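Local coordinates for hydrazine synthase beta subunit (Candidatus Kuenenia stuttgartiensis, PDB 5C2V), which serves in the complex that condenses nitric oxide with ammonium into hydrazine, and may modulate transport of the hydroxylamine intermediate between the gamma and alpha active sites, at residues 184-189 against 241-246; 206-211 against 229-234. All blocks are in the same frame, centred on the assembly; numbering follows the deposited sequence.

Contact 1: residues 184-189 against 241-246; sequences RVIHES and VARLPL. With BET (trimethyl glycine), chain R.
Arg243 reaches from the last strand of one beta-propeller blade to the turn that leaves the last strand of the preceding blade at His187. Polar contact centres on its guanidinium. Arg243 NH1 donates to the carbonyl O of His187 (3.0 Å), standing well above the carbonyl plane, 57° out of it, with the bond bent at the hydrogen. The bend at chi3 (-75°) turns the tip toward the trimethyl glycine. There Arg243 NH2 donates to OXT of the ligand (2.9 Å), near the guanidinium edge, while NH1 adds weak bonds to both carboxylate oxygens. Glu188 OE1 forms a salt bridge with Arg302, the fourth residue of the pocket, and Arg243 NH2 is also paired with Asp299. Apolar contact lies along the stem: Ile186 CG2 packs at 4.1 Å from Arg243 CG as the two side chains slide past each other in opposite directions, and Ile186 CG1 grazes Val241 CG1 at 4.5 Å. His187 flanks the ligand, its CD2 3.8 Å from methyl C3. Glu188 CD also comes within 3.6 Å of the ligand's O, and Arg243 and Arg302 probably offset these two neighbouring carboxylates.

Contact 2: residues 206-211 against 229-234; sequences VTHQTP and NVTIIE
His208 and Asn229 form an antiparallel hydrogen-bonded pair, His208 N giving to Asn229 O and Asn229 N to His208 O, both at 2.9 Å, and the imidazole of His208 lies back across the partner strand. CB leaves the backbone on the face that also carries Val206, Asn229 and Thr231. Chi1 of 67° sets CG between the backbone N and the carbonyl carbon, which folds the ring over the sheet, and His208 CG then sits 4.0 Å from Asn229 O. That oxygen lies over one ring face, displaced toward the rim. His208 ND1 points forward along its own strand and gives a weak bond to Gln209 O (3.2 Å). Beyond it His208 CE1 rests on Asn229 CB (3.8 Å), and His208 CD2 is 3.4 Å from Thr231 OG1. At the tip His208 NE2 meets the same hydroxyl edge-on, 2.7 Å from Thr231 OG1 in a hydrogen bond; this bond and the weak one at ND1 probably hold the ring's rotation.

These are the two middle strands of a four-stranded blade in the YncE-like beta-propeller. Their pairing continues through Val206 and Thr231, joined by reciprocal backbone bonds. Between the two hydrogen-bonded pairs stands Thr207 with Val230, a non-hydrogen-bonded pair whose side chains project from the reverse face.

Toward the end of strand 203-211, Thr210 OG1 donates to Asn229 OD1 (2.7 Å) from well above the amide carbonyl plane, 61° out of it. Thr227 OG1 also bonds this buried amide oxygen, while Asn229 ND2 has a weak bond to Leu244 O in the blade's last strand. Ile186 of the preceding blade packs on Val206, His208 and Thr231. Pointing away from the partner strand, Gln209 hydrogen-bonds Asn228 and Asn191 and packs on Ser60 of the gamma subunit.

How the contacts relate
The centres of the two contacts lie about 4 Å apart. Along the chain the order is 184-189, 206-211, 229-234, 241-246, so both segments of contact 2 fall between those of contact 1. Strands 203-211, 226-234 and 241-245 are consecutive neighbours in one four-stranded blade, whereas strand 179-186 closes the previous one. Contact 2 thus holds a blade together internally, while contact 1 joins this blade to the preceding one. Strand 226-234 links the two directly through a probable backbone hydrogen bond from Ile232 N to Ala242 O. Arg243, which binds the ligand, thus sits on an outermost strand of the blade, paired with strand 226-234.

Contact 1: residues 184-189 against 241-246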
ATOM      1  N   ARG B 184      17.183 -39.136  21.656  1.00 58.74           N
ATOM      2  CA  ARG B 184      16.707 -37.837  21.184  1.00 53.91           C
ATOM      3  C   ARG B 184      15.194 -37.696  21.308  1.00 57.17           C
ATOM      4  O   ARG B 184      14.434 -38.480  20.745  1.00 44.10           O
ATOM      5  CB  ARG B 184      17.137 -37.604  19.737  1.00 52.40           C
ATOM      6  CG  ARG B 184      18.632 -37.399  19.575  1.00 73.79           C
ATOM      7  CD  ARG B 184      18.998 -37.077  18.139  1.00 67.38           C
ATOM      8  NE  ARG B 184      20.440 -36.923  17.971  1.00 64.71           N
ATOM      9  CZ  ARG B 184      21.036 -36.712  16.803  1.00 83.30           C
ATOM     10  NH1 ARG B 184      20.314 -36.628  15.693  1.00 66.00           N
ATOM     11  NH2 ARG B 184      22.355 -36.585  16.743  1.00 88.00           N
ATOM     12  N   VAL B 185      14.769 -36.674  22.041  1.00 39.43           N
ATOM     13  CA  VAL B 185      13.359 -36.470  22.340  1.00 50.71           C
ATOM     14  C   VAL B 185      12.640 -35.641  21.278  1.00 52.03           C
ATOM     15  O   VAL B 185      13.103 -34.565  20.900  1.00 64.73           O
ATOM     16  CB  VAL B 185      13.188 -35.781  23.711  1.00 58.41           C
ATOM     17  CG1 VAL B 185      11.762 -35.295  23.899  1.00 41.94           C
ATOM     18  CG2 VAL B 185      13.594 -36.724  24.834  1.00 56.31           C
ATOM     19  N   ILE B 186      11.507 -36.148  20.802  1.00 48.63           N
ATOM     20  CA  ILE B 186      10.620 -35.352  19.966  1.00 44.52           C
ATOM     21  C   ILE B 186       9.604 -34.692  20.884  1.00 55.84           C
ATOM     22  O   ILE B 186       8.758 -35.366  21.471  1.00 66.79           O
ATOM     23  CB  ILE B 186       9.891 -36.198  18.905  1.00 37.61           C
ATOM     24  CG1 ILE B 186      10.892 -36.909  17.993  1.00 45.56           C
ATOM     25  CG2 ILE B 186       8.950 -35.328  18.085  1.00 32.96           C
ATOM     26  CD1 ILE B 186      10.240 -37.768  16.929  1.00 49.67           C
ATOM     27  N   HIS B 187       9.686 -33.373  21.004  1.00 48.37           N
ATOM     28  CA  HIS B 187       8.864 -32.658  21.971  1.00 41.52           C
ATOM     29  C   HIS B 187       7.422 -32.538  21.500  1.00 48.51           C
ATOM     30  O   HIS B 187       7.162 -32.313  20.316  1.00 43.40           O
ATOM     31  CB  HIS B 187       9.452 -31.274  22.253  1.00 35.31           C
ATOM     32  CG  HIS B 187      10.607 -31.295  23.204  1.00 44.57           C
ATOM     33  ND1 HIS B 187      11.803 -31.913  22.910  1.00 56.39           N
ATOM     34  CD2 HIS B 187      10.746 -30.783  24.452  1.00 55.52           C
ATOM     35  CE1 HIS B 187      12.631 -31.777  23.932  1.00 44.64           C
ATOM     36  NE2 HIS B 187      12.013 -31.095  24.880  1.00 60.13           N
ATOM     37  N   GLU B 188       6.495 -32.697  22.443  1.00 52.30           N
ATOM     38  CA  GLU B 188       5.061 -32.628  22.175  1.00 38.88           C
ATOM     39  C   GLU B 188       4.626 -33.620  21.101  1.00 38.98           C
ATOM     40  O   GLU B 188       3.989 -33.245  20.117  1.00 37.49           O
ATOM     41  CB  GLU B 188       4.664 -31.204  21.774  1.00 25.60           C
ATOM     42  CG  GLU B 188       4.893 -30.179  22.872  1.00 43.56           C
ATOM     43  CD  GLU B 188       4.300 -28.825  22.542  1.00 48.47           C
ATOM     44  OE1 GLU B 188       3.786 -28.659  21.416  1.00 44.30           O
ATOM     45  OE2 GLU B 188       4.345 -27.927  23.410  1.00 51.12           O
ATOM     46  N   SER B 189       4.976 -34.887  21.292  1.00 35.11           N
ATOM     47  CA  SER B 189       4.607 -35.930  20.341  1.00 46.23           C
ATOM     48  C   SER B 189       3.830 -37.061  21.006  1.00 39.26           C
ATOM     49  O   SER B 189       3.950 -37.290  22.210  1.00 34.22           O
ATOM     50  CB  SER B 189       5.852 -36.497  19.658  1.00 52.62           C
ATOM     51  OG  SER B 189       6.670 -37.190  20.586  1.00 41.66           O
ATOM     52  N   VAL B 241      16.411 -31.673  14.986  1.00 67.14           N
ATOM     53  CA  VAL B 241      15.163 -32.417  15.036  1.00 35.48           C
ATOM     54  C   VAL B 241      14.066 -31.526  14.475  1.00 47.95           C
ATOM     55  O   VAL B 241      13.678 -30.538  15.100  1.00 50.97           O
ATOM     56  CB  VAL B 241      14.808 -32.856  16.469  1.00 42.01           C
ATOM     57  CG1 VAL B 241      13.485 -33.607  16.485  1.00 42.64           C
ATOM     58  CG2 VAL B 241      15.921 -33.715  17.051  1.00 54.25           C
ATOM     59  N   ALA B 242      13.562 -31.873  13.296  1.00 35.71           N
ATOM     60  CA  ALA B 242      12.624 -30.999  12.603  1.00 45.03           C
ATOM     61  C   ALA B 242      11.221 -31.583  12.581  1.00 44.88           C
ATOM     62  O   ALA B 242      10.957 -32.557  11.884  1.00 41.04           O
ATOM     63  CB  ALA B 242      13.106 -30.732  11.184  1.00 47.74           C
ATOM     64  N   ARG B 243      10.321 -30.961  13.332  1.00 51.56           N
ATOM     65  CA  ARG B 243       8.926 -31.373  13.352  1.00 45.64           C
ATOM     66  C   ARG B 243       8.160 -30.614  12.277  1.00 46.79           C
ATOM     67  O   ARG B 243       8.068 -29.388  12.320  1.00 42.57           O
ATOM     68  CB  ARG B 243       8.314 -31.129  14.733  1.00 42.91           C
ATOM     69  CG  ARG B 243       9.021 -31.873  15.858  1.00 46.51           C
ATOM     70  CD  ARG B 243       8.651 -31.314  17.223  1.00 47.22           C
ATOM     71  NE  ARG B 243       9.303 -30.032  17.485  1.00 49.22           N
ATOM     72  CZ  ARG B 243       9.017 -29.245  18.518  1.00 53.05           C
ATOM     73  NH1 ARG B 243       8.084 -29.601  19.390  1.00 41.72           N
ATOM     74  NH2 ARG B 243       9.663 -28.097  18.676  1.00 38.12           N
ATOM     75  N   LEU B 244       7.619 -31.343  11.306  1.00 34.55           N
ATOM     76  CA  LEU B 244       6.965 -30.712  10.166  1.00 51.62           C
ATOM     77  C   LEU B 244       5.505 -31.138  10.045  1.00 39.20           C
ATOM     78  O   LEU B 244       5.164 -32.282  10.335  1.00 55.89           O
ATOM     79  CB  LEU B 244       7.725 -31.042   8.877  1.00 56.18           C
ATOM     80  CG  LEU B 244       9.160 -30.516   8.803  1.00 53.71           C
ATOM     81  CD1 LEU B 244       9.809 -30.898   7.481  1.00 44.93           C
ATOM     82  CD2 LEU B 244       9.192 -29.006   9.002  1.00 40.84           C
ATOM     83  N   PRO B 245       4.638 -30.211   9.606  1.00 51.85           N
ATOM     84  CA  PRO B 245       3.198 -30.468   9.495  1.00 48.90           C
ATOM     85  C   PRO B 245       2.850 -31.399   8.339  1.00 44.53           C
ATOM     86  O   PRO B 245       3.525 -31.359   7.314  1.00 60.46           O
ATOM     87  CB  PRO B 245       2.617 -29.073   9.258  1.00 48.59           C
ATOM     88  CG  PRO B 245       3.713 -28.340   8.563  1.00 33.07           C
ATOM     89  CD  PRO B 245       4.983 -28.840   9.191  1.00 43.41           C
ATOM     90  N   LEU B 246       1.874 -32.280   8.537  1.00 57.49           N
ATOM     91  CA  LEU B 246       1.244 -33.000   7.431  1.00 34.61           C
ATOM     92  C   LEU B 246      -0.098 -32.409   6.988  1.00 42.36           C
ATOM     93  O   LEU B 246      -0.706 -32.894   6.034  1.00 38.24           O
ATOM     94  CB  LEU B 246       1.056 -34.472   7.800  1.00 43.36           C
ATOM     95  CG  LEU B 246       2.347 -35.286   7.858  1.00 61.74           C
ATOM     96  CD1 LEU B 246       2.120 -36.613   8.562  1.00 61.52           C
ATOM     97  CD2 LEU B 246       2.886 -35.505   6.452  1.00 37.76           C
TER
HETATM   98  N   BET R 403       9.135 -26.448  24.231  1.00 69.03           N
HETATM   99  CA  BET R 403       8.250 -27.537  23.636  1.00 56.45           C
HETATM  100  C   BET R 403       8.339 -27.493  22.016  1.00 52.06           C
HETATM  101  O   BET R 403       7.273 -27.123  21.462  1.00 59.01           O
HETATM  102  OXT BET R 403       9.447 -27.836  21.540  1.00 64.20           O
HETATM  103  C1  BET R 403       8.623 -26.054  25.601  1.00 58.70           C
HETATM  104  C2  BET R 403       9.141 -25.194  23.355  1.00 53.11           C
HETATM  105  C3  BET R 403      10.547 -26.971  24.439  1.00 69.94           C

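Contact 2: residues 206-211 against 229-234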
ATOM      1  N   VAL B 206      10.049 -39.915  11.055  1.00 66.27           N
ATOM      2  CA  VAL B 206       9.165 -40.502  12.059  1.00 51.48           C
ATOM      3  C   VAL B 206       7.773 -39.876  12.006  1.00 46.36           C
ATOM      4  O   VAL B 206       7.622 -38.671  12.203  1.00 65.84           O
ATOM      5  CB  VAL B 206       9.736 -40.330  13.484  1.00 54.69           C
ATOM      6  CG1 VAL B 206       8.721 -40.782  14.524  1.00 62.08           C
ATOM      7  CG2 VAL B 206      11.046 -41.094  13.637  1.00 54.91           C
ATOM      8  N   THR B 207       6.758 -40.693  11.745  1.00 41.27           N
ATOM      9  CA  THR B 207       5.378 -40.212  11.722  1.00 44.16           C
ATOM     10  C   THR B 207       4.768 -40.208  13.118  1.00 49.39           C
ATOM     11  O   THR B 207       4.911 -41.175  13.867  1.00 41.33           O
ATOM     12  CB  THR B 207       4.490 -41.065  10.797  1.00 43.11           C
ATOM     13  OG1 THR B 207       4.798 -42.453  10.982  1.00 42.40           O
ATOM     14  CG2 THR B 207       4.716 -40.690   9.345  1.00 38.08           C
ATOM     15  N   HIS B 208       4.080 -39.123  13.462  1.00 45.30           N
ATOM     16  CA  HIS B 208       3.459 -39.005  14.776  1.00 45.13           C
ATOM     17  C   HIS B 208       2.401 -37.908  14.820  1.00 40.48           C
ATOM     18  O   HIS B 208       2.093 -37.278  13.807  1.00 63.52           O
ATOM     19  CB  HIS B 208       4.520 -38.733  15.844  1.00 52.52           C
ATOM     20  CG  HIS B 208       5.186 -37.401  15.705  1.00 61.56           C
ATOM     21  ND1 HIS B 208       4.682 -36.252  16.274  1.00 48.80           N
ATOM     22  CD2 HIS B 208       6.320 -37.033  15.058  1.00 49.46           C
ATOM     23  CE1 HIS B 208       5.474 -35.234  15.986  1.00 42.43           C
ATOM     24  NE2 HIS B 208       6.474 -35.683  15.250  1.00 47.00           N
ATOM     25  N   GLN B 209       1.849 -37.691  16.009  1.00 51.68           N
ATOM     26  CA  GLN B 209       0.872 -36.633  16.226  1.00 43.30           C
ATOM     27  C   GLN B 209       1.350 -35.651  17.287  1.00 47.33           C
ATOM     28  O   GLN B 209       2.114 -36.009  18.183  1.00 49.94           O
ATOM     29  CB  GLN B 209      -0.480 -37.219  16.640  1.00 36.62           C
ATOM     30  CG  GLN B 209      -1.287 -37.808  15.499  1.00 40.99           C
ATOM     31  CD  GLN B 209      -2.684 -38.211  15.928  1.00 41.73           C
ATOM     32  OE1 GLN B 209      -2.868 -38.846  16.966  1.00 50.27           O
ATOM     33  NE2 GLN B 209      -3.679 -37.837  15.132  1.00 49.31           N
ATOM     34  N   THR B 210       0.898 -34.408  17.170  1.00 46.68           N
ATOM     35  CA  THR B 210       1.158 -33.395  18.178  1.00 47.92           C
ATOM     36  C   THR B 210      -0.142 -33.001  18.862  1.00 41.88           C
ATOM     37  O   THR B 210      -0.982 -32.317  18.271  1.00 56.25           O
ATOM     38  CB  THR B 210       1.811 -32.140  17.566  1.00 48.84           C
ATOM     39  OG1 THR B 210       3.013 -32.506  16.878  1.00 37.17           O
ATOM     40  CG2 THR B 210       2.127 -31.114  18.645  1.00 35.44           C
ATOM     41  N   PRO B 211      -0.319 -33.445  20.112  1.00 46.61           N
ATOM     42  CA  PRO B 211      -1.450 -33.017  20.934  1.00 39.62           C
ATOM     43  C   PRO B 211      -1.215 -31.626  21.494  1.00 34.09           C
ATOM     44  O   PRO B 211      -0.063 -31.289  21.767  1.00 32.10           O
ATOM     45  CB  PRO B 211      -1.488 -34.060  22.063  1.00 37.26           C
ATOM     46  CG  PRO B 211      -0.201 -34.867  21.940  1.00 38.45           C
ATOM     47  CD  PRO B 211       0.654 -34.228  20.892  1.00 48.01           C
ATOM     48  N   ASN B 229       1.899 -34.846  12.218  1.00 55.54           N
ATOM     49  CA  ASN B 229       3.232 -34.408  11.828  1.00 48.33           C
ATOM     50  C   ASN B 229       4.195 -35.525  11.441  1.00 56.45           C
ATOM     51  O   ASN B 229       4.072 -36.666  11.892  1.00 56.17           O
ATOM     52  CB  ASN B 229       3.852 -33.593  12.966  1.00 38.53           C
ATOM     53  CG  ASN B 229       2.968 -32.445  13.408  1.00 63.58           C
ATOM     54  OD1 ASN B 229       2.138 -32.596  14.304  1.00 53.94           O
ATOM     55  ND2 ASN B 229       3.141 -31.288  12.779  1.00 62.57           N
ATOM     56  N   VAL B 230       5.156 -35.170  10.594  1.00 53.63           N
ATOM     57  CA  VAL B 230       6.287 -36.030  10.284  1.00 45.18           C
ATOM     58  C   VAL B 230       7.564 -35.310  10.712  1.00 43.89           C
ATOM     59  O   VAL B 230       7.736 -34.119  10.446  1.00 60.88           O
ATOM     60  CB  VAL B 230       6.344 -36.391   8.781  1.00 51.56           C
ATOM     61  CG1 VAL B 230       6.210 -35.143   7.919  1.00 57.10           C
ATOM     62  CG2 VAL B 230       7.623 -37.150   8.455  1.00 40.69           C
ATOM     63  N   THR B 231       8.448 -36.025  11.399  1.00 37.80           N
ATOM     64  CA  THR B 231       9.663 -35.418  11.925  1.00 40.74           C
ATOM     65  C   THR B 231      10.918 -35.993  11.278  1.00 53.41           C
ATOM     66  O   THR B 231      11.109 -37.209  11.234  1.00 57.18           O
ATOM     67  CB  THR B 231       9.758 -35.589  13.453  1.00 51.80           C
ATOM     68  OG1 THR B 231       8.722 -34.825  14.084  1.00 48.28           O
ATOM     69  CG2 THR B 231      11.109 -35.111  13.967  1.00 41.45           C
ATOM     70  N   ILE B 232      11.765 -35.102  10.773  1.00 53.91           N
ATOM     71  CA  ILE B 232      13.041 -35.486  10.186  1.00 41.22           C
ATOM     72  C   ILE B 232      14.179 -35.200  11.158  1.00 45.78           C
ATOM     73  O   ILE B 232      14.386 -34.057  11.566  1.00 58.01           O
ATOM     74  CB  ILE B 232      13.304 -34.740   8.865  1.00 44.20           C
ATOM     75  CG1 ILE B 232      12.089 -34.843   7.939  1.00 38.02           C
ATOM     76  CG2 ILE B 232      14.554 -35.279   8.187  1.00 48.07           C
ATOM     77  CD1 ILE B 232      11.738 -36.260   7.551  1.00 37.30           C
ATOM     78  N   ILE B 233      14.913 -36.244  11.529  1.00 45.03           N
ATOM     79  CA  ILE B 233      16.035 -36.101  12.449  1.00 49.66           C
ATOM     80  C   ILE B 233      17.360 -36.351  11.734  1.00 50.58           C
ATOM     81  O   ILE B 233      17.528 -37.367  11.059  1.00 60.14           O
ATOM     82  CB  ILE B 233      15.911 -37.068  13.645  1.00 51.08           C
ATOM     83  CG1 ILE B 233      14.695 -36.710  14.501  1.00 56.43           C
ATOM     84  CG2 ILE B 233      17.180 -37.052  14.487  1.00 34.03           C
ATOM     85  CD1 ILE B 233      14.531 -37.589  15.724  1.00 46.42           C
ATOM     86  N   GLU B 234      18.293 -35.416  11.884  1.00 62.24           N
ATOM     87  CA  GLU B 234      19.612 -35.546  11.280  1.00 61.52           C
ATOM     88  C   GLU B 234      20.481 -36.468  12.130  1.00 63.10           C
ATOM     89  O   GLU B 234      20.715 -36.208  13.311  1.00 52.97           O
ATOM     90  CB  GLU B 234      20.263 -34.172  11.119  1.00 50.93           C
ATOM     91  CG  GLU B 234      19.548 -33.278  10.117  1.00 67.91           C
ATOM     92  CD  GLU B 234      20.131 -31.882  10.051  1.00 75.10           C
ATOM     93  OE1 GLU B 234      20.708 -31.428  11.062  1.00 66.99           O
ATOM     94  OE2 GLU B 234      20.003 -31.233   8.991  1.00 68.82           O
TER